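Local coordinates for alternansucrase (Leuconostoc mesenteroides, PDB 6HVG), which belongs to glycoside hydrolase family 70, a group of large multidomain enzymes built round a circularly permuted (beta/alpha)8 barrel, and also carries repeats of the choline-binding type, at residues Y642-S647 and G1031-S1036; S647-N652 and A1022-S1027; Q672-L677 and K741-Y746; A1018-T1023 and S1036-D1041; D1041-Y1046 and G1078-E1083. All coordinates share one frame; numbering follows the deposited sequence.

Contact 1 (Y642-S647 and G1031-S1036); sequences YGTDKS and GSVFHS
Val1033 meets Thr644 through both methyl branches: CG1 lies 3.8 Å from Thr644 CB and as far from the Thr644 carbonyl oxygen, while its other branch, CG2, comes within 3.9 Å of Thr644 OG1. With CG1 anti to the backbone N of Val1033 (chi1 171°), CG1 lies by the threonine CB and carbonyl and CG2 by its hydroxyl, the two side chains crossing obliquely; CG1 also rests 3.9 Å above one face of the Phe1034 ring, toward its rim. Next to this pair, Asp645 adds its CB methylene, 4.1 Å from Gly1031 O. No hydrogen bond joins the two segments, so the contact relies on van der Waals fit. The 642-647 side owes its shape to a type I turn over Thr644 and Asp645, closed by Lys646 N bonding to Gly643 O at 3.0 Å; it links helix 629-642 to helix 648-652 at the end of the barrel where the parallel strands begin. Gly643, with positive phi, is where the chain leaves the first helix, and its carbonyl also takes a bond from Asn650 ND2. Lys639 of that helix packs on Thr644, Asp645 and Val1033. On the far side, Gly673 O receives both Val1033 N and Ser1032 OG, which fixes the 1031-1036 loop.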
# COMPACT_ATOMS: atom_id res chain seq x y z
N TYR A 642 -19.05 33.62 -4.58
CA TYR A 642 -19.17 34.08 -3.17
C TYR A 642 -18.24 35.23 -2.81
O TYR A 642 -18.22 35.66 -1.67
CB TYR A 642 -18.92 32.92 -2.20
CG TYR A 642 -19.70 31.65 -2.52
CD1 TYR A 642 -21.08 31.68 -2.64
CD2 TYR A 642 -19.06 30.43 -2.71
CE1 TYR A 642 -21.80 30.53 -2.92
CE2 TYR A 642 -19.77 29.27 -2.99
CZ TYR A 642 -21.14 29.33 -3.09
OH TYR A 642 -21.83 28.18 -3.39
N GLY A 643 -17.45 35.73 -3.76
CA GLY A 643 -16.51 36.82 -3.48
C GLY A 643 -15.57 36.54 -2.31
O GLY A 643 -15.35 37.39 -1.46
N THR A 644 -15.00 35.34 -2.28
CA THR A 644 -14.11 34.92 -1.21
C THR A 644 -12.84 35.74 -1.12
O THR A 644 -12.23 35.85 -0.05
CB THR A 644 -13.71 33.44 -1.34
OG1 THR A 644 -13.17 33.18 -2.65
CG2 THR A 644 -14.92 32.54 -1.10
N ASP A 645 -12.43 36.34 -2.24
CA ASP A 645 -11.24 37.21 -2.22
C ASP A 645 -11.54 38.65 -1.81
O ASP A 645 -10.62 39.47 -1.76
CB ASP A 645 -10.48 37.15 -3.55
CG ASP A 645 -11.33 37.47 -4.76
OD1 ASP A 645 -12.59 37.50 -4.65
OD2 ASP A 645 -10.73 37.67 -5.85
N LYS A 646 -12.80 38.97 -1.47
CA LYS A 646 -13.19 40.34 -1.15
C LYS A 646 -12.98 40.69 0.32
O LYS A 646 -12.59 41.81 0.64
CB LYS A 646 -14.67 40.61 -1.50
CG LYS A 646 -15.10 40.39 -2.95
CD LYS A 646 -14.59 41.44 -3.93
CE LYS A 646 -13.13 41.21 -4.36
NZ LYS A 646 -12.81 41.51 -5.80
N SER A 647 -13.28 39.74 1.20
CA SER A 647 -13.17 39.95 2.65
C SER A 647 -12.90 38.65 3.39
O SER A 647 -13.11 37.58 2.84
CB SER A 647 -14.47 40.56 3.19
OG SER A 647 -15.52 39.60 3.24
N GLY A 1031 -4.54 39.65 -2.78
CA GLY A 1031 -5.13 38.75 -3.78
C GLY A 1031 -5.58 37.42 -3.17
O GLY A 1031 -6.40 36.68 -3.77
N SER A 1032 -5.04 37.12 -1.99
CA SER A 1032 -5.26 35.89 -1.27
C SER A 1032 -6.69 35.80 -0.71
O SER A 1032 -7.34 36.81 -0.49
CB SER A 1032 -4.21 35.77 -0.16
OG SER A 1032 -4.39 34.60 0.62
N VAL A 1033 -7.15 34.57 -0.50
CA VAL A 1033 -8.45 34.29 0.06
C VAL A 1033 -8.36 34.21 1.59
O VAL A 1033 -8.83 35.11 2.28
CB VAL A 1033 -9.03 32.98 -0.52
CG1 VAL A 1033 -10.31 32.55 0.20
CG2 VAL A 1033 -9.32 33.16 -1.99
N PHE A 1034 -7.78 33.14 2.11
CA PHE A 1034 -7.67 32.99 3.55
C PHE A 1034 -6.49 33.79 4.11
O PHE A 1034 -5.49 34.01 3.43
CB PHE A 1034 -7.59 31.52 3.94
CG PHE A 1034 -8.88 30.79 3.74
CD1 PHE A 1034 -9.97 31.06 4.55
CD2 PHE A 1034 -9.02 29.86 2.72
CE1 PHE A 1034 -11.17 30.40 4.36
CE2 PHE A 1034 -10.21 29.20 2.51
CZ PHE A 1034 -11.28 29.45 3.33
N HIS A 1035 -6.65 34.24 5.35
CA HIS A 1035 -5.60 34.95 6.06
C HIS A 1035 -5.53 34.44 7.48
O HIS A 1035 -6.56 34.39 8.14
CB HIS A 1035 -5.84 36.46 6.04
CG HIS A 1035 -5.82 37.06 4.68
ND1 HIS A 1035 -6.98 37.27 3.95
CD2 HIS A 1035 -4.80 37.44 3.88
CE1 HIS A 1035 -6.67 37.77 2.77
NE2 HIS A 1035 -5.35 37.86 2.70
N SER A 1036 -4.33 34.08 7.94
CA SER A 1036 -4.17 33.58 9.29
C SER A 1036 -4.22 34.77 10.21
O SER A 1036 -3.34 35.64 10.17
CB SER A 1036 -2.85 32.82 9.47
OG SER A 1036 -2.86 32.08 10.69

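Contact 2 (S647-N652 and A1022-S1027); sequences SDANAN and ATESSS
A serine N-cap, Ser647 at the head of helix 648-652, is the point on which the loop 1022-1027 closes, its carbonyls gathered round the serine methylene. Ser647 CB lies 3.5 Å from Glu1024 O, with Thr1023 O and Ser1025 O only slightly farther. The hydroxyl itself is turned inward: OG, set between the backbone N and the carbonyl carbon (chi1 74°), accepts from Asn650 N at 3.0 Å and an N-H...O angle of 164°. Carbonyl oxygens near the first turn would probably be favoured by the positive end of the helix, although none accepts a hydrogen bond across the contact. Alanine methyls make the next layer. Ala1022 CB sits 3.7 Å from Ala649 CA, and the methyl of Ala649 faces the Glu1024 carboxylate, with OE1 3.5 Å from Ala649 CB. A bend at chi2 (-85°) folds the glutamate back to reach it. Its plane stands steeply to the Asn650 amide, whose ND2 is engaged by Gly643 O. Asp648, at the helix start, bonds to His1035 and Asn1037, and Asn652 O to Gln1151, so this short helix, which follows helix 629-642 and precedes strand 657-658 in the chain, is tied to the loop before helix 1038-1041 and to strand 1151-1156.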
# COMPACT_ATOMS: atom_id res chain seq x y z
N SER A 647 -13.28 39.74 1.20
CA SER A 647 -13.17 39.95 2.65
C SER A 647 -12.90 38.65 3.39
O SER A 647 -13.11 37.58 2.84
CB SER A 647 -14.47 40.56 3.19
OG SER A 647 -15.52 39.60 3.24
N ASP A 648 -12.47 38.75 4.64
CA ASP A 648 -12.35 37.59 5.51
C ASP A 648 -13.70 36.96 5.86
O ASP A 648 -13.78 35.75 6.06
CB ASP A 648 -11.61 37.97 6.80
CG ASP A 648 -10.13 38.17 6.60
OD1 ASP A 648 -9.61 37.81 5.50
OD2 ASP A 648 -9.48 38.67 7.55
N ALA A 649 -14.76 37.77 5.93
CA ALA A 649 -16.10 37.27 6.23
C ALA A 649 -16.64 36.39 5.10
O ALA A 649 -17.28 35.37 5.35
CB ALA A 649 -17.05 38.43 6.50
N ASN A 650 -16.40 36.80 3.86
CA ASN A 650 -16.78 36.00 2.69
C ASN A 650 -15.98 34.70 2.60
O ASN A 650 -16.54 33.63 2.40
CB ASN A 650 -16.55 36.79 1.38
CG ASN A 650 -17.54 37.91 1.19
OD1 ASN A 650 -18.35 38.22 2.07
ND2 ASN A 650 -17.49 38.53 0.02
N ALA A 651 -14.66 34.83 2.74
CA ALA A 651 -13.74 33.70 2.75
C ALA A 651 -14.11 32.71 3.84
O ALA A 651 -14.27 31.53 3.56
CB ALA A 651 -12.30 34.18 2.94
N ASN A 652 -14.28 33.20 5.07
CA ASN A 652 -14.53 32.33 6.21
C ASN A 652 -15.94 31.78 6.30
O ASN A 652 -16.18 30.87 7.07
CB ASN A 652 -14.15 33.03 7.51
CG ASN A 652 -12.66 33.39 7.56
OD1 ASN A 652 -11.93 33.29 6.56
ND2 ASN A 652 -12.20 33.81 8.74
N ALA A 1022 -15.21 37.83 11.85
CA ALA A 1022 -14.51 38.18 10.63
C ALA A 1022 -15.08 39.47 10.04
O ALA A 1022 -16.30 39.65 10.00
CB ALA A 1022 -14.64 37.05 9.62
N THR A 1023 -14.20 40.32 9.54
CA THR A 1023 -14.56 41.67 9.09
C THR A 1023 -14.93 41.74 7.61
O THR A 1023 -14.26 41.14 6.76
CB THR A 1023 -13.39 42.65 9.34
OG1 THR A 1023 -12.20 42.16 8.70
CG2 THR A 1023 -13.13 42.79 10.83
N GLU A 1024 -15.97 42.51 7.32
CA GLU A 1024 -16.53 42.62 5.98
C GLU A 1024 -15.71 43.54 5.07
O GLU A 1024 -15.97 43.63 3.87
CB GLU A 1024 -17.96 43.14 6.07
CG GLU A 1024 -18.88 42.37 7.02
CD GLU A 1024 -19.52 41.14 6.39
OE1 GLU A 1024 -19.28 40.82 5.20
OE2 GLU A 1024 -20.31 40.47 7.09
N SER A 1025 -14.74 44.24 5.65
CA SER A 1025 -13.93 45.20 4.91
C SER A 1025 -12.88 44.48 4.10
O SER A 1025 -12.45 43.39 4.45
CB SER A 1025 -13.22 46.15 5.89
OG SER A 1025 -12.27 45.44 6.68
N SER A 1026 -12.45 45.12 3.02
CA SER A 1026 -11.35 44.62 2.21
C SER A 1026 -10.02 44.98 2.87
O SER A 1026 -9.33 45.91 2.45
CB SER A 1026 -11.38 45.18 0.78
OG SER A 1026 -10.13 44.98 0.13
N SER A 1027 -9.66 44.22 3.90
CA SER A 1027 -8.42 44.44 4.64
C SER A 1027 -7.13 44.34 3.79
O SER A 1027 -6.19 45.12 3.97
CB SER A 1027 -8.33 43.44 5.79
OG SER A 1027 -7.07 43.52 6.42

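Contact 3 (Q672-L677 and K741-Y746)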
# COMPACT_ATOMS: atom_id res chain seq x y z
N GLN A 672 -0.24 30.53 -4.46
CA GLN A 672 -1.45 30.60 -5.24
C GLN A 672 -2.64 31.25 -4.50
O GLN A 672 -3.77 31.21 -4.99
CB GLN A 672 -1.82 29.21 -5.76
CG GLN A 672 -0.74 28.56 -6.63
CD GLN A 672 -0.34 29.40 -7.83
OE1 GLN A 672 -1.18 29.83 -8.61
NE2 GLN A 672 0.95 29.62 -8.00
N GLY A 673 -2.40 31.86 -3.35
CA GLY A 673 -3.40 32.70 -2.69
C GLY A 673 -4.29 32.04 -1.65
O GLY A 673 -5.28 32.61 -1.24
N ASN A 674 -3.93 30.83 -1.21
CA ASN A 674 -4.68 30.13 -0.18
C ASN A 674 -6.19 30.01 -0.43
O ASN A 674 -6.98 30.32 0.44
CB ASN A 674 -4.40 30.79 1.17
CG ASN A 674 -2.96 30.67 1.58
OD1 ASN A 674 -2.47 29.58 1.89
ND2 ASN A 674 -2.27 31.78 1.61
N ALA A 675 -6.58 29.58 -1.63
CA ALA A 675 -8.01 29.36 -1.95
C ALA A 675 -8.66 28.27 -1.10
O ALA A 675 -9.85 28.31 -0.83
CB ALA A 675 -8.17 29.03 -3.43
N GLN A 676 -7.86 27.29 -0.69
CA GLN A 676 -8.27 26.30 0.31
C GLN A 676 -7.13 26.21 1.33
O GLN A 676 -5.97 26.41 0.98
CB GLN A 676 -8.49 24.92 -0.31
CG GLN A 676 -9.48 24.87 -1.46
CD GLN A 676 -8.86 25.20 -2.82
OE1 GLN A 676 -7.65 25.09 -2.99
NE2 GLN A 676 -9.69 25.69 -3.75
N LEU A 677 -7.46 25.89 2.58
CA LEU A 677 -6.45 25.81 3.62
C LEU A 677 -5.57 24.58 3.47
O LEU A 677 -6.07 23.47 3.36
CB LEU A 677 -7.10 25.79 5.00
CG LEU A 677 -7.87 27.03 5.41
CD1 LEU A 677 -8.52 26.76 6.76
CD2 LEU A 677 -6.98 28.26 5.46
N LYS A 741 3.67 37.62 8.89
CA LYS A 741 2.67 36.95 8.08
C LYS A 741 3.03 35.49 7.97
O LYS A 741 4.20 35.15 7.75
CB LYS A 741 2.61 37.56 6.68
CG LYS A 741 1.28 37.38 5.99
CD LYS A 741 1.36 37.79 4.53
CE LYS A 741 -0.01 37.76 3.88
NZ LYS A 741 0.10 37.90 2.41
N VAL A 742 2.04 34.63 8.10
CA VAL A 742 2.28 33.21 8.14
C VAL A 742 1.23 32.49 7.29
O VAL A 742 0.19 33.08 6.94
CB VAL A 742 2.31 32.74 9.61
CG1 VAL A 742 0.90 32.53 10.13
CG2 VAL A 742 3.16 31.50 9.76
N ILE A 743 1.48 31.24 6.94
CA ILE A 743 0.61 30.53 5.99
C ILE A 743 -0.63 30.00 6.69
O ILE A 743 -0.51 29.19 7.63
CB ILE A 743 1.33 29.38 5.29
CG1 ILE A 743 2.53 29.93 4.50
CG2 ILE A 743 0.35 28.62 4.40
CD1 ILE A 743 3.27 28.91 3.67
N PRO A 744 -1.82 30.41 6.23
CA PRO A 744 -3.03 29.93 6.91
C PRO A 744 -3.19 28.44 6.74
O PRO A 744 -2.90 27.91 5.66
CB PRO A 744 -4.16 30.69 6.22
CG PRO A 744 -3.60 31.10 4.92
CD PRO A 744 -2.13 31.27 5.09
N ASN A 745 -3.68 27.77 7.78
CA ASN A 745 -3.70 26.32 7.82
C ASN A 745 -4.70 25.69 8.79
O ASN A 745 -5.10 26.31 9.75
CB ASN A 745 -2.31 25.83 8.20
CG ASN A 745 -1.99 26.10 9.66
OD1 ASN A 745 -2.13 25.24 10.52
ND2 ASN A 745 -1.57 27.31 9.93
N TYR A 746 -5.06 24.43 8.52
CA TYR A 746 -5.75 23.59 9.51
C TYR A 746 -4.80 22.54 10.04
O TYR A 746 -3.83 22.21 9.38
CB TYR A 746 -7.00 22.94 8.92
CG TYR A 746 -6.79 21.75 8.02
CD1 TYR A 746 -6.46 21.91 6.68
CD2 TYR A 746 -6.97 20.46 8.49
CE1 TYR A 746 -6.28 20.81 5.84
CE2 TYR A 746 -6.80 19.36 7.67
CZ TYR A 746 -6.46 19.53 6.34
OH TYR A 746 -6.31 18.43 5.52
O HOH W 1 -3.53 27.35 3.13
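An amide laid flat on a proline edge marks this contact: the side chain of Asn674 turns a face to Pro744, whose CG stands directly over Asn674 CG at 3.4 Å. The OD1 and ND2 ends are almost equally far from the proline CG and CD. Asn674 has positive phi, as does Gly673 before it, the C-prime residue of the Schellman motif that ends helix 665-671. With the amide nitrogen bonded to Asn670 OD1, the group's rotation is largely set. A water lies 2.8 Å from Asn674 OD1 and 2.7 Å from Pro744 O, well placed to bridge them, though other acceptors compete for its protons. Leu677 adds an apolar contact, its CD2 touching Pro744 CB at 3.8 Å. Leu677 O lies in the plane of the Tyr746 ring, at its edge, 3.6 Å from Tyr746 CE1, while Tyr746 OH bonds to Leu658 O. The CB of Asn745 points away from 672-677; its ND2 bonds to Ile743 O and its OD1 to Thr820. Leu677 shares backbone bonds with Ser656 and Leu658, and Tyr746 with Thr678; strand 678-679 is thus held between strands 657-658 and 745-747, the closure expected of a parallel beta/alpha barrel.

Contact 4 (A1018-T1023 and S1036-D1041); sequences ARTVAT and SNAALD
Thr1020 lies over one face of the Ala1038-Ala1039 peptide group, its CB standing over the plane 3.9 Å from both Ala1038 C and Ala1039 N; no ring takes part. The other flat group, the Asn1037 amide, works from its ends: OD1 accepts from Leu1040 N at 3.0 Å, with an N-H...O angle of 169°, while ND2 bonds to Asp648 OD2. Asn1037 is therefore the N-cap of the short, weakly bonded helix 1038-1041, which leads into strand 1045-1047 of the barrel, and the loop 1018-1023 runs along the flank of its first turn. The threonine branches are shared out by chi1 (-56°). OG1, anti to the carbonyl carbon, is directed at Ala1038 CB, 3.4 Å away, whereas CG2 faces the Ala1039 side. Two residues on, the methyl of Ala1022 meets that of Ala1039 at 4.2 Å. The small alanine side chains are consistent with the close approach of loop and helix, with Thr1020 and Ala1039 CA atoms 4.6 Å apart. Ser1042 OG, bonded to both Thr1020 N and Ala1038 O, ties loop and helix together just beyond the turn. Closest to the helix backbone is the Thr1020 carbonyl oxygen, which receives a CA-H...O contact from Ala1039 CA at 3.5 Å.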
# COMPACT_ATOMS: atom_id res chain seq x y z
N ALA A 1018 -14.20 34.79 23.60
CA ALA A 1018 -12.93 35.45 23.25
C ALA A 1018 -12.64 35.50 21.75
O ALA A 1018 -11.60 36.01 21.33
CB ALA A 1018 -11.79 34.73 23.94
N ARG A 1019 -13.55 34.96 20.96
CA ARG A 1019 -13.40 34.83 19.52
C ARG A 1019 -13.51 36.16 18.79
O ARG A 1019 -14.15 37.08 19.28
CB ARG A 1019 -14.46 33.83 19.00
CG ARG A 1019 -14.22 32.42 19.54
CD ARG A 1019 -15.22 31.41 19.03
NE ARG A 1019 -16.55 31.65 19.56
CZ ARG A 1019 -17.63 30.95 19.26
NH1 ARG A 1019 -17.58 29.92 18.41
NH2 ARG A 1019 -18.78 31.29 19.82
N THR A 1020 -12.90 36.25 17.62
CA THR A 1020 -12.98 37.43 16.79
C THR A 1020 -13.92 37.17 15.59
O THR A 1020 -13.76 36.21 14.85
CB THR A 1020 -11.57 37.83 16.33
OG1 THR A 1020 -10.72 38.02 17.47
CG2 THR A 1020 -11.60 39.11 15.52
N VAL A 1021 -14.92 38.03 15.41
CA VAL A 1021 -15.76 37.96 14.22
C VAL A 1021 -14.96 38.45 13.00
O VAL A 1021 -14.12 39.34 13.09
CB VAL A 1021 -17.05 38.78 14.42
CG1 VAL A 1021 -17.86 38.90 13.13
CG2 VAL A 1021 -17.91 38.12 15.50
N ALA A 1022 -15.21 37.83 11.85
CA ALA A 1022 -14.51 38.18 10.63
C ALA A 1022 -15.08 39.47 10.04
O ALA A 1022 -16.30 39.65 10.00
CB ALA A 1022 -14.64 37.05 9.62
N THR A 1023 -14.20 40.32 9.54
CA THR A 1023 -14.56 41.67 9.09
C THR A 1023 -14.93 41.74 7.61
O THR A 1023 -14.26 41.14 6.76
CB THR A 1023 -13.39 42.65 9.34
OG1 THR A 1023 -12.20 42.16 8.70
CG2 THR A 1023 -13.13 42.79 10.83
N SER A 1036 -4.33 34.08 7.94
CA SER A 1036 -4.17 33.58 9.29
C SER A 1036 -4.22 34.77 10.21
O SER A 1036 -3.34 35.64 10.17
CB SER A 1036 -2.85 32.82 9.47
OG SER A 1036 -2.86 32.08 10.69
N ASN A 1037 -5.28 34.84 11.01
CA ASN A 1037 -5.46 35.90 11.98
C ASN A 1037 -6.42 35.44 13.06
O ASN A 1037 -6.85 34.30 13.05
CB ASN A 1037 -5.93 37.17 11.29
CG ASN A 1037 -7.20 36.98 10.48
OD1 ASN A 1037 -8.13 36.30 10.90
ND2 ASN A 1037 -7.26 37.63 9.34
N ALA A 1038 -6.74 36.33 14.00
CA ALA A 1038 -7.59 35.97 15.14
C ALA A 1038 -8.96 35.50 14.72
O ALA A 1038 -9.53 34.62 15.36
CB ALA A 1038 -7.71 37.14 16.09
N ALA A 1039 -9.48 36.05 13.62
CA ALA A 1039 -10.79 35.62 13.11
C ALA A 1039 -10.76 34.21 12.58
O ALA A 1039 -11.59 33.40 12.95
CB ALA A 1039 -11.30 36.59 12.05
N LEU A 1040 -9.81 33.90 11.71
CA LEU A 1040 -9.68 32.54 11.18
C LEU A 1040 -9.42 31.57 12.32
O LEU A 1040 -9.99 30.49 12.34
CB LEU A 1040 -8.57 32.46 10.14
CG LEU A 1040 -8.50 31.20 9.28
CD1 LEU A 1040 -9.80 30.96 8.56
CD2 LEU A 1040 -7.39 31.31 8.25
N ASP A 1041 -8.60 31.98 13.31
CA ASP A 1041 -8.28 31.15 14.47
C ASP A 1041 -9.50 30.84 15.33
O ASP A 1041 -9.49 29.87 16.10
CB ASP A 1041 -7.21 31.80 15.34
CG ASP A 1041 -5.85 31.90 14.66
OD1 ASP A 1041 -5.69 31.40 13.51
OD2 ASP A 1041 -4.95 32.52 15.27

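Contact 5 (D1041-Y1046 and G1078-E1083); sequences DSNVIY and GITSFE
Ser1042 reaches Gly1078 through a water that donates to both carbonyl oxygens, each 2.7 Å from it, while its hydroxyl is used by Ala1038 O and Thr1020 N. Asn1043 comes next and makes the direct polar link: Thr1080 OG1 gives its proton to Asn1043 OD1 at 2.6 Å, in the carbonyl plane and on a lone pair, with the two side chains nearly at right angles. The same hydroxyl accepts from Val1044 N at 3.2 Å, and Asn1043 ND2 is bonded to Leu1040 O, so both ends of the amide are engaged. At Val1044 the carbonyl oxygen is forked, taking Thr1080 N at 3.0 Å and, more weakly, Ser1081 N; Val1044 CB packs on Gly1078 O, the glycine being where helix 1063-1075 ends in a Schellman motif. That helix joins the two strands in a beta-alpha-beta crossover of the barrel, and parallel pairing sets in with Ile1045 opposite Ser1081. Ile1045 CG2 touches Glu1083 CB on the face where Glu1083 OE1 forms a salt bridge with Arg823. Tyr1046 N then bonds to Ser1081 O at 3.0 Å and Glu1083 N to Tyr1046 O at 2.7 Å. With CG anti to the backbone N (chi1 179°), the Tyr1046 side chain runs beside that of Phe1082, pointing the same way, and turns its CD2 edge to the phenylalanine face in an offset edge-to-face pair, centroids 5.1 Å apart and planes at 66°. Phe1074, from the connecting helix, stacks on Tyr1046 and meets Phe1082 edge-to-face.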
# COMPACT_ATOMS: atom_id res chain seq x y z
N ASP A 1041 -8.60 31.98 13.31
CA ASP A 1041 -8.28 31.15 14.47
C ASP A 1041 -9.50 30.84 15.33
O ASP A 1041 -9.49 29.87 16.10
CB ASP A 1041 -7.21 31.80 15.34
CG ASP A 1041 -5.85 31.90 14.66
OD1 ASP A 1041 -5.69 31.40 13.51
OD2 ASP A 1041 -4.95 32.52 15.27
N SER A 1042 -10.55 31.65 15.22
CA SER A 1042 -11.78 31.43 15.99
C SER A 1042 -12.63 30.28 15.46
O SER A 1042 -13.65 29.95 16.06
CB SER A 1042 -12.60 32.71 16.03
OG SER A 1042 -11.81 33.80 16.50
N ASN A 1043 -12.23 29.68 14.34
CA ASN A 1043 -12.92 28.52 13.78
C ASN A 1043 -12.40 27.21 14.29
O ASN A 1043 -11.27 27.10 14.71
CB ASN A 1043 -12.82 28.53 12.28
CG ASN A 1043 -13.63 29.64 11.67
OD1 ASN A 1043 -14.84 29.51 11.50
ND2 ASN A 1043 -12.97 30.76 11.35
N VAL A 1044 -13.27 26.21 14.29
CA VAL A 1044 -12.90 24.82 14.59
C VAL A 1044 -13.66 23.92 13.63
O VAL A 1044 -14.90 24.02 13.52
CB VAL A 1044 -13.27 24.43 16.02
CG1 VAL A 1044 -12.89 22.99 16.27
CG2 VAL A 1044 -12.59 25.35 17.01
N ILE A 1045 -12.94 23.03 12.96
CA ILE A 1045 -13.57 22.04 12.08
C ILE A 1045 -13.73 20.74 12.84
O ILE A 1045 -12.85 20.35 13.58
CB ILE A 1045 -12.72 21.76 10.84
CG1 ILE A 1045 -12.43 23.04 10.08
CG2 ILE A 1045 -13.43 20.79 9.91
CD1 ILE A 1045 -11.36 22.90 9.03
N TYR A 1046 -14.86 20.09 12.65
CA TYR A 1046 -15.07 18.79 13.24
C TYR A 1046 -15.17 17.81 12.10
O TYR A 1046 -16.07 17.92 11.26
CB TYR A 1046 -16.35 18.78 14.05
CG TYR A 1046 -16.72 17.48 14.70
CD1 TYR A 1046 -15.96 16.96 15.73
CD2 TYR A 1046 -17.84 16.78 14.30
CE1 TYR A 1046 -16.31 15.77 16.35
CE2 TYR A 1046 -18.20 15.60 14.92
CZ TYR A 1046 -17.43 15.09 15.94
OH TYR A 1046 -17.79 13.92 16.54
N GLY A 1078 -17.96 24.85 19.99
CA GLY A 1078 -17.28 25.86 19.18
C GLY A 1078 -16.97 25.41 17.76
O GLY A 1078 -16.14 26.02 17.10
N ILE A 1079 -17.64 24.37 17.28
CA ILE A 1079 -17.46 23.95 15.92
C ILE A 1079 -18.12 25.00 15.07
O ILE A 1079 -19.28 25.32 15.29
CB ILE A 1079 -18.10 22.58 15.61
CG1 ILE A 1079 -17.23 21.42 16.07
CG2 ILE A 1079 -18.24 22.38 14.10
CD1 ILE A 1079 -16.73 21.49 17.48
N THR A 1080 -17.37 25.56 14.12
CA THR A 1080 -17.92 26.49 13.15
C THR A 1080 -18.10 25.86 11.77
O THR A 1080 -18.85 26.40 10.97
CB THR A 1080 -17.04 27.73 13.02
OG1 THR A 1080 -15.72 27.35 12.62
CG2 THR A 1080 -17.01 28.49 14.33
N SER A 1081 -17.42 24.73 11.50
CA SER A 1081 -17.66 23.92 10.29
C SER A 1081 -17.65 22.41 10.55
O SER A 1081 -16.77 21.90 11.23
CB SER A 1081 -16.65 24.25 9.21
OG SER A 1081 -17.08 23.70 7.97
N PHE A 1082 -18.62 21.71 9.98
CA PHE A 1082 -18.79 20.28 10.17
C PHE A 1082 -18.35 19.56 8.91
O PHE A 1082 -18.97 19.70 7.85
CB PHE A 1082 -20.25 19.95 10.45
CG PHE A 1082 -20.44 18.63 11.16
CD1 PHE A 1082 -20.33 17.43 10.47
CD2 PHE A 1082 -20.75 18.59 12.51
CE1 PHE A 1082 -20.51 16.23 11.12
CE2 PHE A 1082 -20.94 17.39 13.16
CZ PHE A 1082 -20.83 16.21 12.47
N GLU A 1083 -17.25 18.82 9.00
CA GLU A 1083 -16.77 18.05 7.87
C GLU A 1083 -17.49 16.73 7.89
O GLU A 1083 -17.24 15.89 8.75
CB GLU A 1083 -15.25 17.84 7.93
CG GLU A 1083 -14.65 17.32 6.64
CD GLU A 1083 -13.26 16.73 6.83
OE1 GLU A 1083 -12.43 17.36 7.53
OE2 GLU A 1083 -13.01 15.62 6.30
O HOH W 2 -14.85 28.29 17.83

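In the fold
The five contacts form one connected patch of the barrel domain. Contacts 1 and 2 share Ser647, their centres about 7 Å apart; contact 3 lies about 10 Å from contact 1, centre to centre, and contact 4 about 10 Å from contact 2. The loop before helix 1038-1041 enters contacts 1, 2 and 4, so one long connection takes part in three neighbouring contacts. Contact 4 hands over to contact 5 at Asp1041, about 12 Å on between centres. Contacts 3 and 5 involve different strands of the same parallel sheet, their centres about 16 Å apart. None includes Glu575, Asp581, Asn625 or Asp1159, which bind the calcium ion.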